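Local coordinates for cutinase-like protein (Cryptococcus sp., PDB 2CZQ) that probably hydrolyses carboxylic esters, as a cutinase-like enzyme with the alpha/beta hydrolase fold, at residues Cys78-Ala89 with Ala107-Asp118; Thr133-Leu141 with Asp165-Gly173. All blocks are in the same frame, centred on the assembly; numbering follows the deposited sequence.

Contact 1 of 2, residues Cys78-Ala89 with Ala107-Asp118; sequences CYILQGYSQGAA and AVKGVFLIGNPD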
ATOM      1  N   CYS A  78       0.835  13.855  -7.437  1.00  5.94           N
ATOM      2  CA  CYS A  78       0.908  13.147  -6.166  1.00  6.14           C
ATOM      3  C   CYS A  78       0.578  11.677  -6.342  1.00  5.60           C
ATOM      4  O   CYS A  78      -0.213  11.310  -7.210  1.00  6.03           O
ATOM      5  CB  CYS A  78      -0.094  13.732  -5.195  1.00  6.25           C
ATOM      6  SG  CYS A  78       0.128  15.485  -4.865  1.00  7.30           S
ATOM      7  N   TYR A  79       1.150  10.846  -5.476  1.00  5.48           N
ATOM      8  CA  TYR A  79       0.874   9.414  -5.477  1.00  5.41           C
ATOM      9  C   TYR A  79       0.466   8.897  -4.114  1.00  5.16           C
ATOM     10  O   TYR A  79       0.975   9.357  -3.080  1.00  5.29           O
ATOM     11  CB  TYR A  79       2.119   8.633  -5.895  1.00  5.71           C
ATOM     12  CG  TYR A  79       2.620   8.984  -7.264  1.00  5.73           C
ATOM     13  CD1 TYR A  79       1.945   8.557  -8.396  1.00  6.55           C
ATOM     14  CD2 TYR A  79       3.759   9.759  -7.428  1.00  6.18           C
ATOM     15  CE1 TYR A  79       2.388   8.882  -9.660  1.00  6.75           C
ATOM     16  CE2 TYR A  79       4.218  10.098  -8.696  1.00  6.72           C
ATOM     17  CZ  TYR A  79       3.522   9.653  -9.808  1.00  6.37           C
ATOM     18  OH  TYR A  79       3.956   9.962 -11.073  1.00  6.66           O
ATOM     19  N   ILE A  80      -0.421   7.906  -4.131  1.00  4.94           N
ATOM     20  CA  ILE A  80      -0.565   6.980  -3.010  1.00  4.98           C
ATOM     21  C   ILE A  80      -0.163   5.615  -3.552  1.00  4.85           C
ATOM     22  O   ILE A  80      -0.649   5.196  -4.604  1.00  5.20           O
ATOM     23  CB  ILE A  80      -2.018   6.920  -2.483  1.00  5.33           C
ATOM     24  CG1 ILE A  80      -2.532   8.306  -2.064  1.00  5.97           C
ATOM     25  CG2 ILE A  80      -2.135   5.895  -1.342  1.00  6.03           C
ATOM     26  CD1 ILE A  80      -1.835   8.927  -0.858  1.00  6.27           C
ATOM     27  N   LEU A  81       0.736   4.929  -2.853  1.00  4.58           N
ATOM     28  CA  LEU A  81       1.113   3.565  -3.215  1.00  4.88           C
ATOM     29  C   LEU A  81       0.373   2.583  -2.321  1.00  4.88           C
ATOM     30  O   LEU A  81       0.433   2.697  -1.094  1.00  5.78           O
ATOM     31  CB  LEU A  81       2.621   3.340  -3.077  1.00  5.22           C
ATOM     32  CG  LEU A  81       3.540   4.358  -3.753  1.00  5.29           C
ATOM     33  CD1 LEU A  81       4.992   3.932  -3.602  1.00  6.33           C
ATOM     34  CD2 LEU A  81       3.176   4.571  -5.217  1.00  5.67           C
ATOM     35  N   GLN A  82      -0.315   1.631  -2.944  1.00  4.69           N
ATOM     36  CA  GLN A  82      -1.125   0.647  -2.241  1.00  4.64           C
ATOM     37  C   GLN A  82      -0.638  -0.732  -2.621  1.00  4.32           C
ATOM     38  O   GLN A  82      -0.397  -0.999  -3.797  1.00  4.35           O
ATOM     39  CB  GLN A  82      -2.588   0.789  -2.648  1.00  5.04           C
ATOM     40  CG  GLN A  82      -3.173   2.166  -2.379  1.00  5.69           C
ATOM     41  CD  GLN A  82      -4.514   2.384  -3.051  1.00  5.06           C
ATOM     42  OE1 GLN A  82      -4.746   1.895  -4.157  1.00  5.78           O
ATOM     43  NE2 GLN A  82      -5.398   3.129  -2.386  1.00  5.81           N
ATOM     44  N   GLY A  83      -0.512  -1.626  -1.644  1.00  4.25           N
ATOM     45  CA  GLY A  83      -0.107  -2.985  -1.944  1.00  4.62           C
ATOM     46  C   GLY A  83      -0.758  -3.997  -1.031  1.00  4.24           C
ATOM     47  O   GLY A  83      -0.864  -3.767   0.178  1.00  4.67           O
ATOM     48  N   TYR A  84      -1.204  -5.106  -1.617  1.00  4.24           N
ATOM     49  CA  TYR A  84      -1.824  -6.207  -0.887  1.00  4.52           C
ATOM     50  C   TYR A  84      -1.000  -7.472  -1.073  1.00  4.36           C
ATOM     51  O   TYR A  84      -0.743  -7.890  -2.203  1.00  4.50           O
ATOM     52  CB  TYR A  84      -3.243  -6.436  -1.416  1.00  4.84           C
ATOM     53  CG  TYR A  84      -3.917  -7.703  -0.924  1.00  5.79           C
ATOM     54  CD1 TYR A  84      -3.914  -8.061   0.431  1.00  5.51           C
ATOM     55  CD2 TYR A  84      -4.550  -8.555  -1.825  1.00  8.43           C
ATOM     56  CE1 TYR A  84      -4.537  -9.229   0.873  1.00  6.30           C
ATOM     57  CE2 TYR A  84      -5.167  -9.719  -1.402  1.00  9.45           C
ATOM     58  CZ  TYR A  84      -5.159 -10.055  -0.056  1.00  8.66           C
ATOM     59  OH  TYR A  84      -5.783 -11.215   0.346  1.00 11.01           O
ATOM     60  N   SER A  85      -0.603  -8.086   0.044  1.00  4.41           N
ATOM     61  CA  SER A  85       0.049  -9.396   0.027  1.00  4.57           C
ATOM     62  C   SER A  85       1.344  -9.313  -0.794  1.00  4.32           C
ATOM     63  O   SER A  85       2.195  -8.482  -0.473  1.00  4.56           O
ATOM     64  CB  SER A  85      -0.927 -10.483  -0.435  1.00  4.92           C
ATOM     65  OG  SER A  85      -0.440 -11.754  -0.075  1.00  5.01           O
ATOM     66  N   GLN A  86       1.511 -10.112  -1.847  1.00  4.42           N
ATOM     67  CA  GLN A  86       2.706  -9.977  -2.677  1.00  4.47           C
ATOM     68  C   GLN A  86       2.915  -8.522  -3.119  1.00  4.45           C
ATOM     69  O   GLN A  86       4.046  -8.036  -3.189  1.00  4.51           O
ATOM     70  CB  GLN A  86       2.649 -10.894  -3.897  1.00  4.68           C
ATOM     71  CG  GLN A  86       3.910 -10.771  -4.741  1.00  4.85           C
ATOM     72  CD  GLN A  86       4.098 -11.815  -5.826  1.00  4.92           C
ATOM     73  OE1 GLN A  86       5.133 -11.801  -6.479  1.00  5.35           O
ATOM     74  NE2 GLN A  86       3.120 -12.693  -6.040  1.00  5.43           N
ATOM     75  N   GLY A  87       1.820  -7.833  -3.424  1.00  4.39           N
ATOM     76  CA  GLY A  87       1.885  -6.442  -3.843  1.00  4.43           C
ATOM     77  C   GLY A  87       2.368  -5.496  -2.760  1.00  4.44           C
ATOM     78  O   GLY A  87       2.974  -4.467  -3.060  1.00  4.69           O
ATOM     79  N   ALA A  88       2.093  -5.831  -1.502  1.00  4.41           N
ATOM     80  CA  ALA A  88       2.644  -5.071  -0.385  1.00  4.62           C
ATOM     81  C   ALA A  88       4.164  -5.224  -0.340  1.00  4.55           C
ATOM     82  O   ALA A  88       4.877  -4.235  -0.184  1.00  4.71           O
ATOM     83  CB  ALA A  88       2.006  -5.490   0.937  1.00  4.60           C
ATOM     84  N   ALA A  89       4.657  -6.452  -0.486  1.00  4.59           N
ATOM     85  CA  ALA A  89       6.095  -6.694  -0.527  1.00  4.74           C
ATOM     86  C   ALA A  89       6.736  -5.937  -1.691  1.00  4.71           C
ATOM     87  O   ALA A  89       7.769  -5.287  -1.528  1.00  4.83           O
ATOM     88  CB  ALA A  89       6.386  -8.184  -0.618  1.00  5.10           C
ATOM     89  N   ALA A 107       6.903  13.102  -3.970  1.00  7.19           N
ATOM     90  CA  ALA A 107       5.627  12.970  -4.675  1.00  6.81           C
ATOM     91  C   ALA A 107       4.715  11.907  -4.066  1.00  6.31           C
ATOM     92  O   ALA A 107       3.487  11.976  -4.216  1.00  6.32           O
ATOM     93  CB  ALA A 107       5.865  12.672  -6.148  1.00  7.21           C
ATOM     94  N   VAL A 108       5.314  10.916  -3.406  1.00  6.06           N
ATOM     95  CA  VAL A 108       4.531   9.871  -2.758  1.00  6.00           C
ATOM     96  C   VAL A 108       4.048  10.399  -1.413  1.00  5.94           C
ATOM     97  O   VAL A 108       4.822  10.528  -0.455  1.00  6.35           O
ATOM     98  CB  VAL A 108       5.318   8.556  -2.591  1.00  5.92           C
ATOM     99  CG1 VAL A 108       4.456   7.523  -1.880  1.00  6.18           C
ATOM    100  CG2 VAL A 108       5.760   8.018  -3.950  1.00  6.31           C
ATOM    101  N   LYS A 109       2.761  10.724  -1.355  1.00  5.90           N
ATOM    102  CA  LYS A 109       2.188  11.322  -0.155  1.00  5.97           C
ATOM    103  C   LYS A 109       1.809  10.296   0.899  1.00  5.53           C
ATOM    104  O   LYS A 109       1.694  10.640   2.073  1.00  5.92           O
ATOM    105  CB  LYS A 109       0.982  12.198  -0.498  1.00  6.26           C
ATOM    106  CG  LYS A 109       1.262  13.282  -1.544  1.00  7.58           C
ATOM    107  CD  LYS A 109       2.439  14.191  -1.177  1.00  9.75           C
ATOM    108  CE  LYS A 109       2.736  15.168  -2.310  1.00 11.02           C
ATOM    109  NZ  LYS A 109       3.990  15.951  -2.112  1.00 12.73           N
ATOM    110  N   GLY A 110       1.597   9.048   0.492  1.00  5.52           N
ATOM    111  CA  GLY A 110       1.232   8.008   1.430  1.00  5.32           C
ATOM    112  C   GLY A 110       1.447   6.641   0.845  1.00  5.07           C
ATOM    113  O   GLY A 110       1.403   6.464  -0.372  1.00  5.36           O
ATOM    114  N   VAL A 111       1.673   5.679   1.733  1.00  4.88           N
ATOM    115  CA  VAL A 111       1.823   4.274   1.385  1.00  4.96           C
ATOM    116  C   VAL A 111       0.844   3.503   2.264  1.00  4.73           C
ATOM    117  O   VAL A 111       0.845   3.668   3.490  1.00  5.24           O
ATOM    118  CB  VAL A 111       3.262   3.783   1.634  1.00  5.03           C
ATOM    119  CG1 VAL A 111       3.388   2.305   1.299  1.00  5.53           C
ATOM    120  CG2 VAL A 111       4.259   4.599   0.821  1.00  5.65           C
ATOM    121  N   PHE A 112      -0.003   2.692   1.636  1.00  4.53           N
ATOM    122  CA  PHE A 112      -1.033   1.954   2.340  1.00  4.53           C
ATOM    123  C   PHE A 112      -0.895   0.481   2.000  1.00  4.26           C
ATOM    124  O   PHE A 112      -1.040   0.087   0.841  1.00  4.92           O
ATOM    125  CB  PHE A 112      -2.412   2.480   1.942  1.00  4.85           C
ATOM    126  CG  PHE A 112      -3.536   1.806   2.664  1.00  5.23           C
ATOM    127  CD1 PHE A 112      -3.932   2.229   3.929  1.00  6.06           C
ATOM    128  CD2 PHE A 112      -4.196   0.726   2.084  1.00  6.16           C
ATOM    129  CE1 PHE A 112      -4.962   1.584   4.598  1.00  6.91           C
ATOM    130  CE2 PHE A 112      -5.226   0.081   2.744  1.00  7.47           C
ATOM    131  CZ  PHE A 112      -5.611   0.509   3.998  1.00  7.35           C
ATOM    132  N   LEU A 113      -0.598  -0.321   3.015  1.00  4.42           N
ATOM    133  CA  LEU A 113      -0.318  -1.744   2.837  1.00  4.52           C
ATOM    134  C   LEU A 113      -1.320  -2.579   3.601  1.00  4.45           C
ATOM    135  O   LEU A 113      -1.724  -2.204   4.704  1.00  4.85           O
ATOM    136  CB  LEU A 113       1.093  -2.079   3.333  1.00  4.80           C
ATOM    137  CG  LEU A 113       2.230  -1.206   2.797  1.00  4.98           C
ATOM    138  CD1 LEU A 113       3.527  -1.502   3.517  1.00  6.31           C
ATOM    139  CD2 LEU A 113       2.399  -1.377   1.292  1.00  6.01           C
ATOM    140  N   ILE A 114      -1.722  -3.706   3.015  1.00  4.58           N
ATOM    141  CA  ILE A 114      -2.563  -4.685   3.696  1.00  4.74           C
ATOM    142  C   ILE A 114      -1.985  -6.075   3.514  1.00  4.38           C
ATOM    143  O   ILE A 114      -1.504  -6.431   2.434  1.00  4.55           O
ATOM    144  CB  ILE A 114      -4.040  -4.648   3.209  1.00  4.93           C
ATOM    145  CG1 ILE A 114      -4.121  -4.490   1.685  1.00  5.14           C
ATOM    146  CG2 ILE A 114      -4.806  -3.544   3.922  1.00  5.56           C
ATOM    147  CD1 ILE A 114      -5.501  -4.757   1.109  1.00  5.69           C
ATOM    148  N   GLY A 115      -2.022  -6.867   4.580  1.00  4.62           N
ATOM    149  CA  GLY A 115      -1.526  -8.233   4.505  1.00  4.92           C
ATOM    150  C   GLY A 115      -0.074  -8.319   4.057  1.00  4.67           C
ATOM    151  O   GLY A 115       0.279  -9.112   3.185  1.00  4.94           O
ATOM    152  N   ASN A 116       0.773  -7.501   4.671  1.00  4.66           N
ATOM    153  CA  ASN A 116       2.148  -7.308   4.224  1.00  4.63           C
ATOM    154  C   ASN A 116       3.086  -8.427   4.671  1.00  4.58           C
ATOM    155  O   ASN A 116       3.338  -8.564   5.864  1.00  4.55           O
ATOM    156  CB  ASN A 116       2.637  -5.974   4.795  1.00  4.96           C
ATOM    157  CG  ASN A 116       4.034  -5.616   4.363  1.00  4.59           C
ATOM    158  OD1 ASN A 116       4.592  -6.193   3.421  1.00  5.11           O
ATOM    159  ND2 ASN A 116       4.618  -4.639   5.051  1.00  5.26           N
ATOM    160  N   PRO A 117       3.650  -9.209   3.744  1.00  4.39           N
ATOM    161  CA  PRO A 117       4.631 -10.231   4.132  1.00  4.76           C
ATOM    162  C   PRO A 117       5.853  -9.619   4.820  1.00  4.55           C
ATOM    163  O   PRO A 117       6.534 -10.309   5.577  1.00  4.93           O
ATOM    164  CB  PRO A 117       5.044 -10.850   2.793  1.00  5.38           C
ATOM    165  CG  PRO A 117       3.921 -10.541   1.853  1.00  5.37           C
ATOM    166  CD  PRO A 117       3.433  -9.193   2.285  1.00  4.73           C
ATOM    167  N   ASP A 118       6.115  -8.340   4.555  1.00  4.50           N
ATOM    168  CA  ASP A 118       7.274  -7.648   5.112  1.00  4.76           C
ATOM    169  C   ASP A 118       6.946  -6.864   6.379  1.00  4.81           C
ATOM    170  O   ASP A 118       7.710  -5.991   6.788  1.00  5.18           O
ATOM    171  CB  ASP A 118       7.873  -6.704   4.072  1.00  5.04           C
ATOM    172  CG  ASP A 118       8.353  -7.421   2.848  1.00  5.35           C
ATOM    173  OD1 ASP A 118       8.564  -8.661   2.929  1.00  5.46           O
ATOM    174  OD2 ASP A 118       8.547  -6.806   1.779  1.00  6.07           O
TER
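The ring of Tyr84 meets Ile114 along its flank: Ile114 O lies 3.5 Å from Tyr84 CD1 near the ring plane, and Ser85 CB covers one face. Its CG, anti to the backbone N (chi1 170°), turns ring atom CD1 onto the CD1 methyl of Ile114; Tyr84 CB lies against the same methyl. At the far end the Tyr79 ring takes the methyl of Ala107 at its edge, CD2 to CB 3.8 Å. Between them run two neighbouring parallel strands in the centre of an alpha/beta hydrolase sheet, their directions only 17° apart. Backbone bonds pass to and fro across the pair, ending with Ser85 N on Ile114 O. There strand 78-84 turns sharply into the helix that begins at Gln86, consistent with the nucleophile elbow (GxSxG) of alpha/beta hydrolases, with Ser85 at positive phi (60°). Ser85 OG is hydrogen-bonded to His180 NE2, consistent with a catalytic role. Beyond the strands, Ala88 CB packs on Asn116, 3.7 Å from its OD1, and Pro117 CD closes on Ser85 O at 3.1 Å. Asn116 OD1 takes the backbone N of Asp118 from above its amide plane, an Asx turn. A beta bulge interrupts the pairing: Tyr79 O receives Lys109 N at 2.8 Å, while the buried Gly110 N has no partner in the model and lies 3.7 Å from Ile80 CD1.

Contact 2 of 2, residues Thr133-Leu141 with Asp165-Gly173; sequences TTTRNVNGL and DGVCDTAHG
Val138 is the tight centre where two loops meet. Its CG1 methyl, anti to the carbonyl carbon (chi1 -56°), sits 3.4 Å from Asp169 OD1 and also touches His172 CE1 and the Ala171 methyl, while CG2 rests on Cys168 O. The carboxylate it covers is firmly held. Asp169 OD2 receives His172 ND1 through its syn lone pair at 2.6 Å, nearly in the imidazole plane, and OD1 takes the backbone N of His172 from above the carboxylate plane at an almost straight N-H...O angle of 171°. Gly164 N is a second partner of OD2, and Tyr163 stacks on the His172 ring. Beside this cluster the backbones are clasped by two bonds, Thr170 N to Asn139 O at 3.0 Å and Leu141 N to Val167 O at 2.9 Å. Gly140, between them, brings its CA to 3.2 Å from Val167 O. The Thr170 side is exposed and partly water-mediated: its OG1 shares one water with Asn139 N and another with Gly140 O, and its CG2 lies against Leu141 CD2 at 3.7 Å. At the start of the second loop, Asp165 OD1 accepts Val167 N in an Asx turn, and Asp165 OD2 is hydrogen-bonded to His180 ND1 and to Tyr183 OH. This is the geometry expected of the acid loop of a Ser-His-Asp triad, as in other alpha/beta hydrolases, probably made here by Ser85, His180 and Asp165.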
ATOM      1  N   THR A 133      -3.720  -1.300  17.781  1.00  6.55           N
ATOM      2  CA  THR A 133      -2.332  -1.741  17.853  1.00  6.85           C
ATOM      3  C   THR A 133      -2.153  -3.239  18.089  1.00  6.52           C
ATOM      4  O   THR A 133      -1.044  -3.680  18.403  1.00  6.65           O
ATOM      5  CB  THR A 133      -1.587  -0.963  18.951  1.00  7.50           C
ATOM      6  OG1 THR A 133      -2.311  -1.089  20.179  1.00  8.86           O
ATOM      7  CG2 THR A 133      -1.576   0.533  18.655  1.00  8.21           C
ATOM      8  N   THR A 134      -3.211  -4.033  17.926  1.00  6.52           N
ATOM      9  CA  THR A 134      -3.111  -5.444  18.314  1.00  6.78           C
ATOM     10  C   THR A 134      -2.145  -6.250  17.458  1.00  6.37           C
ATOM     11  O   THR A 134      -1.707  -7.320  17.875  1.00  7.13           O
ATOM     12  CB  THR A 134      -4.479  -6.151  18.355  1.00  7.07           C
ATOM     13  OG1 THR A 134      -5.051  -6.178  17.040  1.00  7.40           O
ATOM     14  CG2 THR A 134      -5.478  -5.399  19.241  1.00  8.35           C
ATOM     15  N   THR A 135      -1.823  -5.747  16.267  1.00  5.75           N
ATOM     16  CA  THR A 135      -0.820  -6.380  15.413  1.00  5.91           C
ATOM     17  C   THR A 135       0.399  -5.495  15.201  1.00  5.73           C
ATOM     18  O   THR A 135       1.155  -5.697  14.250  1.00  6.07           O
ATOM     19  CB  THR A 135      -1.404  -6.764  14.051  1.00  5.93           C
ATOM     20  OG1 THR A 135      -1.952  -5.589  13.438  1.00  5.93           O
ATOM     21  CG2 THR A 135      -2.563  -7.744  14.202  1.00  6.86           C
ATOM     22  N   ARG A 136       0.619  -4.521  16.077  1.00  5.72           N
ATOM     23  CA  ARG A 136       1.790  -3.679  15.901  1.00  5.77           C
ATOM     24  C   ARG A 136       3.091  -4.457  16.077  1.00  5.69           C
ATOM     25  O   ARG A 136       4.052  -4.237  15.340  1.00  6.33           O
ATOM     26  CB  ARG A 136       1.768  -2.471  16.832  1.00  6.21           C
ATOM     27  CG  ARG A 136       2.979  -1.566  16.639  1.00  6.32           C
ATOM     28  CD  ARG A 136       2.765  -0.138  17.041  1.00  6.32           C
ATOM     29  NE  ARG A 136       1.736   0.499  16.229  1.00  6.37           N
ATOM     30  CZ  ARG A 136       1.285   1.728  16.438  1.00  6.17           C
ATOM     31  NH1 ARG A 136       1.781   2.465  17.429  1.00  7.27           N
ATOM     32  NH2 ARG A 136       0.335   2.224  15.657  1.00  6.72           N
ATOM     33  N   ASN A 137       3.110  -5.366  17.049  1.00  5.87           N
ATOM     34  CA  ASN A 137       4.342  -6.038  17.457  1.00  6.38           C
ATOM     35  C   ASN A 137       4.409  -7.481  17.007  1.00  6.55           C
ATOM     36  O   ASN A 137       4.663  -8.398  17.797  1.00  7.61           O
ATOM     37  CB  ASN A 137       4.546  -5.893  18.956  1.00  6.88           C
ATOM     38  CG  ASN A 137       4.432  -4.461  19.387  1.00  7.49           C
ATOM     39  OD1 ASN A 137       5.139  -3.600  18.862  1.00  8.87           O
ATOM     40  ND2 ASN A 137       3.509  -4.179  20.296  1.00  9.06           N
ATOM     41  N   VAL A 138       4.180  -7.661  15.712  1.00  6.19           N
ATOM     42  CA  VAL A 138       4.286  -8.958  15.061  1.00  6.31           C
ATOM     43  C   VAL A 138       5.043  -8.798  13.749  1.00  5.87           C
ATOM     44  O   VAL A 138       5.085  -7.709  13.169  1.00  5.61           O
ATOM     45  CB  VAL A 138       2.893  -9.616  14.814  1.00  6.76           C
ATOM     46  CG1 VAL A 138       2.108  -9.736  16.114  1.00  7.49           C
ATOM     47  CG2 VAL A 138       2.078  -8.855  13.762  1.00  7.18           C
ATOM     48  N   ASN A 139       5.635  -9.896  13.298  1.00  5.89           N
ATOM     49  CA  ASN A 139       6.383  -9.933  12.056  1.00  5.94           C
ATOM     50  C   ASN A 139       5.679 -10.749  10.995  1.00  5.63           C
ATOM     51  O   ASN A 139       5.007 -11.736  11.304  1.00  5.89           O
ATOM     52  CB  ASN A 139       7.751 -10.552  12.307  1.00  6.17           C
ATOM     53  CG  ASN A 139       8.659  -9.649  13.099  1.00  6.69           C
ATOM     54  OD1 ASN A 139       8.867  -8.493  12.733  1.00  6.90           O
ATOM     55  ND2 ASN A 139       9.200 -10.164  14.199  1.00  8.69           N
ATOM     56  N   GLY A 140       5.867 -10.349   9.742  1.00  5.33           N
ATOM     57  CA  GLY A 140       5.368 -11.110   8.618  1.00  5.36           C
ATOM     58  C   GLY A 140       6.302 -12.238   8.222  1.00  5.15           C
ATOM     59  O   GLY A 140       7.415 -12.382   8.746  1.00  5.80           O
ATOM     60  N   LEU A 141       5.841 -13.046   7.277  1.00  5.24           N
ATOM     61  CA  LEU A 141       6.574 -14.225   6.837  1.00  5.40           C
ATOM     62  C   LEU A 141       7.905 -13.917   6.163  1.00  5.55           C
ATOM     63  O   LEU A 141       8.815 -14.750   6.193  1.00  6.17           O
ATOM     64  CB  LEU A 141       5.715 -15.034   5.868  1.00  5.55           C
ATOM     65  CG  LEU A 141       4.505 -15.743   6.470  1.00  5.92           C
ATOM     66  CD1 LEU A 141       3.547 -16.166   5.383  1.00  6.61           C
ATOM     67  CD2 LEU A 141       4.938 -16.955   7.297  1.00  6.71           C
ATOM     68  N   ASP A 165      -3.927 -12.643  10.642  1.00  5.47           N
ATOM     69  CA  ASP A 165      -3.549 -12.861   9.246  1.00  5.23           C
ATOM     70  C   ASP A 165      -2.140 -13.451   9.248  1.00  5.24           C
ATOM     71  O   ASP A 165      -1.194 -12.765   9.605  1.00  5.40           O
ATOM     72  CB  ASP A 165      -3.595 -11.519   8.502  1.00  5.43           C
ATOM     73  CG  ASP A 165      -2.993 -11.579   7.113  1.00  5.00           C
ATOM     74  OD1 ASP A 165      -2.368 -12.602   6.749  1.00  5.37           O
ATOM     75  OD2 ASP A 165      -3.128 -10.617   6.322  1.00  5.23           O
ATOM     76  N   GLY A 166      -2.002 -14.719   8.868  1.00  5.23           N
ATOM     77  CA  GLY A 166      -0.729 -15.413   8.982  1.00  5.66           C
ATOM     78  C   GLY A 166       0.401 -14.907   8.101  1.00  5.32           C
ATOM     79  O   GLY A 166       1.550 -15.299   8.298  1.00  5.79           O
ATOM     80  N   VAL A 167       0.085 -14.058   7.126  1.00  5.07           N
ATOM     81  CA  VAL A 167       1.102 -13.522   6.227  1.00  4.91           C
ATOM     82  C   VAL A 167       1.857 -12.349   6.871  1.00  4.77           C
ATOM     83  O   VAL A 167       3.082 -12.257   6.759  1.00  5.36           O
ATOM     84  CB  VAL A 167       0.481 -13.118   4.871  1.00  5.05           C
ATOM     85  CG1 VAL A 167       1.507 -12.457   3.969  1.00  5.34           C
ATOM     86  CG2 VAL A 167      -0.134 -14.340   4.185  1.00  5.69           C
ATOM     87  N   CYS A 168       1.117 -11.457   7.530  1.00  4.73           N
ATOM     88  CA  CYS A 168       1.703 -10.297   8.203  1.00  4.93           C
ATOM     89  C   CYS A 168       1.865 -10.471   9.713  1.00  4.92           C
ATOM     90  O   CYS A 168       2.606  -9.712  10.340  1.00  5.38           O
ATOM     91  CB  CYS A 168       0.907  -9.021   7.888  1.00  4.92           C
ATOM     92  SG  CYS A 168      -0.847  -9.098   8.274  1.00  5.42           S
ATOM     93  N   ASP A 169       1.179 -11.474  10.270  1.00  5.12           N
ATOM     94  CA  ASP A 169       1.110 -11.711  11.709  1.00  5.48           C
ATOM     95  C   ASP A 169       1.395 -13.187  11.979  1.00  5.58           C
ATOM     96  O   ASP A 169       0.478 -14.011  12.093  1.00  5.96           O
ATOM     97  CB  ASP A 169      -0.281 -11.316  12.220  1.00  5.74           C
ATOM     98  CG  ASP A 169      -0.487 -11.582  13.694  1.00  5.26           C
ATOM     99  OD1 ASP A 169       0.431 -12.089  14.382  1.00  5.95           O
ATOM    100  OD2 ASP A 169      -1.582 -11.283  14.219  1.00  5.76           O
ATOM    101  N   THR A 170       2.676 -13.529  12.065  1.00  6.02           N
ATOM    102  CA  THR A 170       3.040 -14.920  12.324  1.00  6.49           C
ATOM    103  C   THR A 170       2.909 -15.286  13.795  1.00  6.57           C
ATOM    104  O   THR A 170       3.024 -16.461  14.146  1.00  7.17           O
ATOM    105  CB  THR A 170       4.453 -15.272  11.821  1.00  7.15           C
ATOM    106  OG1 THR A 170       5.425 -14.503  12.543  1.00  7.98           O
ATOM    107  CG2 THR A 170       4.634 -14.915  10.340  1.00  7.39           C
ATOM    108  N   ALA A 171       2.668 -14.300  14.658  1.00  6.31           N
ATOM    109  CA  ALA A 171       2.408 -14.588  16.065  1.00  6.72           C
ATOM    110  C   ALA A 171       1.035 -15.232  16.243  1.00  6.65           C
ATOM    111  O   ALA A 171       0.921 -16.317  16.818  1.00  7.29           O
ATOM    112  CB  ALA A 171       2.536 -13.329  16.913  1.00  7.00           C
ATOM    113  N   HIS A 172       0.001 -14.570  15.728  1.00  6.58           N
ATOM    114  CA  HIS A 172      -1.369 -15.007  15.967  1.00  6.84           C
ATOM    115  C   HIS A 172      -1.998 -15.718  14.789  1.00  6.53           C
ATOM    116  O   HIS A 172      -3.049 -16.329  14.939  1.00  7.08           O
ATOM    117  CB  HIS A 172      -2.277 -13.837  16.351  1.00  6.94           C
ATOM    118  CG  HIS A 172      -1.620 -12.807  17.212  1.00  6.92           C
ATOM    119  ND1 HIS A 172      -1.394 -11.523  16.773  1.00  6.97           N
ATOM    120  CD2 HIS A 172      -1.162 -12.856  18.486  1.00  8.07           C
ATOM    121  CE1 HIS A 172      -0.810 -10.828  17.730  1.00  7.23           C
ATOM    122  NE2 HIS A 172      -0.660 -11.612  18.781  1.00  8.23           N
ATOM    123  N   GLY A 173      -1.380 -15.597  13.616  1.00  6.60           N
ATOM    124  CA  GLY A 173      -1.940 -16.160  12.404  1.00  6.71           C
ATOM    125  C   GLY A 173      -1.288 -17.465  12.013  1.00  6.44           C
ATOM    126  O   GLY A 173      -0.300 -17.884  12.615  1.00  6.71           O
TER
HETATM  127  O   HOH W   1       5.358 -12.349  14.555  1.00 10.65           O
HETATM  128  O   HOH W   2       7.668 -13.951  11.154  1.00 12.03           O

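Overall arrangement
From the N terminus, strands 9-14 and 41-45 come first; the chain then enters strand 78-84, runs through helices 86-98 and 103-107, and returns as strand 108-114; contact 1 thereby closes a beta-alpha-beta unit. Contact 2 opens later, and its loop, carrying helix 143-146 and strand 157-160, closes at 165-173, so the two are in series, neither nested nor crossed. Strand 157-160 lies beside 108-114, and the Cys161-Cys168 disulfide ties the residue just past its end to contact 2. Although their centres are about 17 Å apart, the contacts touch near the probable catalytic site: Gly115 CA approaches Asp165 OD2, and Pro117 meets Val167, joining sheet end and surface loops.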